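Local structure of S12 family peptidase (Streptomyces sp. 82F2, 3WWX) at residues 251-256 and 314-320. The protein is a D-stereospecific amidohydrolase of the S12 peptidase family, probably cleaving amide bonds of substrates with D-configured residues. Residues are numbered along the deposited sequence; the frame is centred on the assembly and turned at random.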
loop_
_atom_site.group_PDB
_atom_site.type_symbol
_atom_site.label_atom_id
_atom_site.label_comp_id
_atom_site.label_asym_id
_atom_site.label_seq_id
_atom_site.Cartn_x
_atom_site.Cartn_y
_atom_site.Cartn_z
ATOM N N TYR A 251 -9.065 7.334 -2.935
ATOM C CA TYR A 251 -8.875 7.893 -1.601
ATOM C C TYR A 251 -9.887 9.009 -1.291
ATOM O O TYR A 251 -10.348 9.121 -0.152
ATOM C CB TYR A 251 -7.426 8.361 -1.385
ATOM C CG TYR A 251 -6.487 7.209 -1.040
ATOM C CD1 TYR A 251 -6.372 6.743 0.261
ATOM C CD2 TYR A 251 -5.724 6.607 -2.015
ATOM C CE1 TYR A 251 -5.531 5.687 0.582
ATOM C CE2 TYR A 251 -4.889 5.529 -1.704
ATOM C CZ TYR A 251 -4.795 5.095 -0.407
ATOM O OH TYR A 251 -3.958 4.040 -0.152
ATOM N N ARG A 252 -10.260 9.797 -2.293
ATOM C CA ARG A 252 -11.309 10.805 -2.090
ATOM C C ARG A 252 -12.619 10.120 -1.711
ATOM O O ARG A 252 -13.243 10.484 -0.713
ATOM C CB ARG A 252 -11.513 11.648 -3.351
ATOM C CG ARG A 252 -10.322 12.539 -3.724
ATOM C CD ARG A 252 -10.532 13.236 -5.073
ATOM N NE ARG A 252 -11.464 14.350 -4.944
ATOM C CZ ARG A 252 -11.116 15.590 -4.626
ATOM N NH1 ARG A 252 -9.842 15.922 -4.472
ATOM N NH2 ARG A 252 -12.065 16.504 -4.483
ATOM N N ALA A 253 -13.040 9.125 -2.486
ATOM C CA ALA A 253 -14.281 8.409 -2.173
ATOM C C ALA A 253 -14.224 7.771 -0.804
ATOM O O ALA A 253 -15.201 7.772 -0.054
ATOM C CB ALA A 253 -14.583 7.365 -3.224
ATOM N N LEU A 254 -13.080 7.191 -0.473
ATOM C CA LEU A 254 -12.925 6.551 0.814
ATOM C C LEU A 254 -13.095 7.519 1.982
ATOM O O LEU A 254 -13.909 7.287 2.882
ATOM C CB LEU A 254 -11.544 5.912 0.909
ATOM C CG LEU A 254 -11.257 5.142 2.206
ATOM C CD1 LEU A 254 -12.144 3.927 2.337
ATOM C CD2 LEU A 254 -9.787 4.694 2.207
ATOM N N LEU A 255 -12.340 8.605 1.988
ATOM C CA LEU A 255 -12.401 9.543 3.111
ATOM C C LEU A 255 -13.713 10.320 3.154
ATOM O O LEU A 255 -14.126 10.796 4.217
ATOM C CB LEU A 255 -11.188 10.494 3.120
ATOM C CG LEU A 255 -9.933 9.956 3.834
ATOM C CD1 LEU A 255 -10.169 9.731 5.315
ATOM C CD2 LEU A 255 -9.413 8.694 3.175
ATOM N N GLN A 256 -14.379 10.413 2.013
ATOM C CA GLN A 256 -15.715 11.013 1.945
ATOM C C GLN A 256 -16.814 10.094 2.466
ATOM O O GLN A 256 -17.963 10.535 2.597
ATOM C CB GLN A 256 -16.042 11.409 0.509
ATOM C CG GLN A 256 -15.271 12.613 -0.003
ATOM C CD GLN A 256 -15.341 12.784 -1.503
ATOM O OE1 GLN A 256 -16.172 12.183 -2.168
ATOM N NE2 GLN A 256 -14.464 13.611 -2.043
ATOM N N VAL A 314 -4.902 12.351 0.914
ATOM C CA VAL A 314 -6.052 13.230 0.827
ATOM C C VAL A 314 -6.300 13.910 2.170
ATOM O O VAL A 314 -5.968 13.366 3.221
ATOM C CB VAL A 314 -7.283 12.454 0.358
ATOM C CG1 VAL A 314 -7.780 11.440 1.399
ATOM C CG2 VAL A 314 -8.365 13.382 -0.081
ATOM N N THR A 315 -6.911 15.095 2.148
ATOM C CA THR A 315 -7.371 15.689 3.399
ATOM C C THR A 315 -8.539 14.871 3.954
ATOM O O THR A 315 -9.128 14.054 3.252
ATOM C CB THR A 315 -7.745 17.169 3.186
ATOM O OG1 THR A 315 -8.608 17.250 2.048
ATOM C CG2 THR A 315 -6.489 17.988 2.915
ATOM N N ARG A 316 -8.880 15.078 5.221
ATOM C CA ARG A 316 -9.834 14.205 5.893
ATOM C C ARG A 316 -11.227 14.205 5.273
ATOM O O ARG A 316 -11.927 13.186 5.317
ATOM C CB ARG A 316 -9.932 14.588 7.372
ATOM C CG ARG A 316 -10.938 13.788 8.184
ATOM C CD ARG A 316 -10.654 12.307 8.190
ATOM N NE ARG A 316 -11.666 11.565 8.942
ATOM C CZ ARG A 316 -12.825 11.162 8.432
ATOM N NH1 ARG A 316 -13.123 11.411 7.162
ATOM N NH2 ARG A 316 -13.700 10.514 9.196
ATOM N N ASP A 317 -11.641 15.335 4.710
ATOM C CA ASP A 317 -12.947 15.385 4.079
ATOM C C ASP A 317 -12.892 14.945 2.627
ATOM O O ASP A 317 -13.913 14.988 1.935
ATOM C CB ASP A 317 -13.593 16.770 4.213
ATOM C CG ASP A 317 -12.874 17.854 3.449
ATOM O OD1 ASP A 317 -11.863 17.603 2.770
ATOM O OD2 ASP A 317 -13.357 19.009 3.511
ATOM N N GLY A 318 -11.724 14.485 2.163
ATOM C CA GLY A 318 -11.597 14.023 0.800
ATOM C C GLY A 318 -11.576 15.102 -0.274
ATOM O O GLY A 318 -11.674 14.807 -1.472
ATOM N N GLY A 319 -11.383 16.357 0.130
ATOM C CA GLY A 319 -11.513 17.457 -0.802
ATOM C C GLY A 319 -10.273 17.801 -1.600
ATOM O O GLY A 319 -10.366 18.358 -2.689
ATOM N N HIS A 320 -9.110 17.483 -1.040
ATOM C CA HIS A 320 -7.830 17.815 -1.647
ATOM C C HIS A 320 -7.021 16.521 -1.705
ATOM O O HIS A 320 -6.716 15.944 -0.668
ATOM C CB HIS A 320 -7.094 18.866 -0.816
ATOM C CG HIS A 320 -5.776 19.288 -1.386
ATOM N ND1 HIS A 320 -4.931 20.165 -0.736
ATOM C CD2 HIS A 320 -5.160 18.960 -2.547
ATOM C CE1 HIS A 320 -3.847 20.343 -1.465
ATOM N NE2 HIS A 320 -3.958 19.628 -2.568
#
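Leu255, near the end of helix 244-255, drops its side chain onto Val314, close to where strand 308-315 gives way to the turn into strand 320-326. This hairpin belongs to the central antiparallel sheet of the beta-lactamase-like fold, so the contact ties the end of a helix to the sheet it packs on. Leu255 CG and CD2 lie 3.6 and 3.7 Å from Val314 CG1, the two side chains running antiparallel alongside one another. Val314 CG1 sits between its own backbone N and carbonyl carbon (chi1 68°), and this methyl also meets Tyr251 CB. Trp299 of the neighbouring strand 297-305 adds to the packing around Leu255, while the hydroxyl of Tyr251 bonds to Thr57.

The polar part uses the carbonyls of the turn. Gln256 NE2 gives a hydrogen bond to Gly318 O over 3.1 Å, coming from above the carbonyl plane; its OE1 is taken by Arg258. Arg252 bends at chi3 (76°) to lay one guanidinium face over that same Gly318 O, which sits above the centre of the group, 3.3 Å from CZ. At the edge, NH1 and NH2 of Arg252 converge on Gly319 O, each bond weak and bent. Ser321 OG is a further partner of NH1; NH1 also bonds weakly to Arg30 O and NH2 to Gly32 O, so the group spans the turn and the end of strand 24-31.

Gly318 N bonds to Thr315 O at 2.8 Å, closing the type I beta turn whose last residue, Gly318, has positive phi (74°). With no side chain between it and the helix, Gly318 brings its CA within 4.3 Å of Arg252 CA, and Gln256 CG rests 3.4 Å from Asp317 O. An Asx turn completes the bend: Asp317 OD1 accepts from Gly319 N at 3.0 Å, met from above the carboxylate plane.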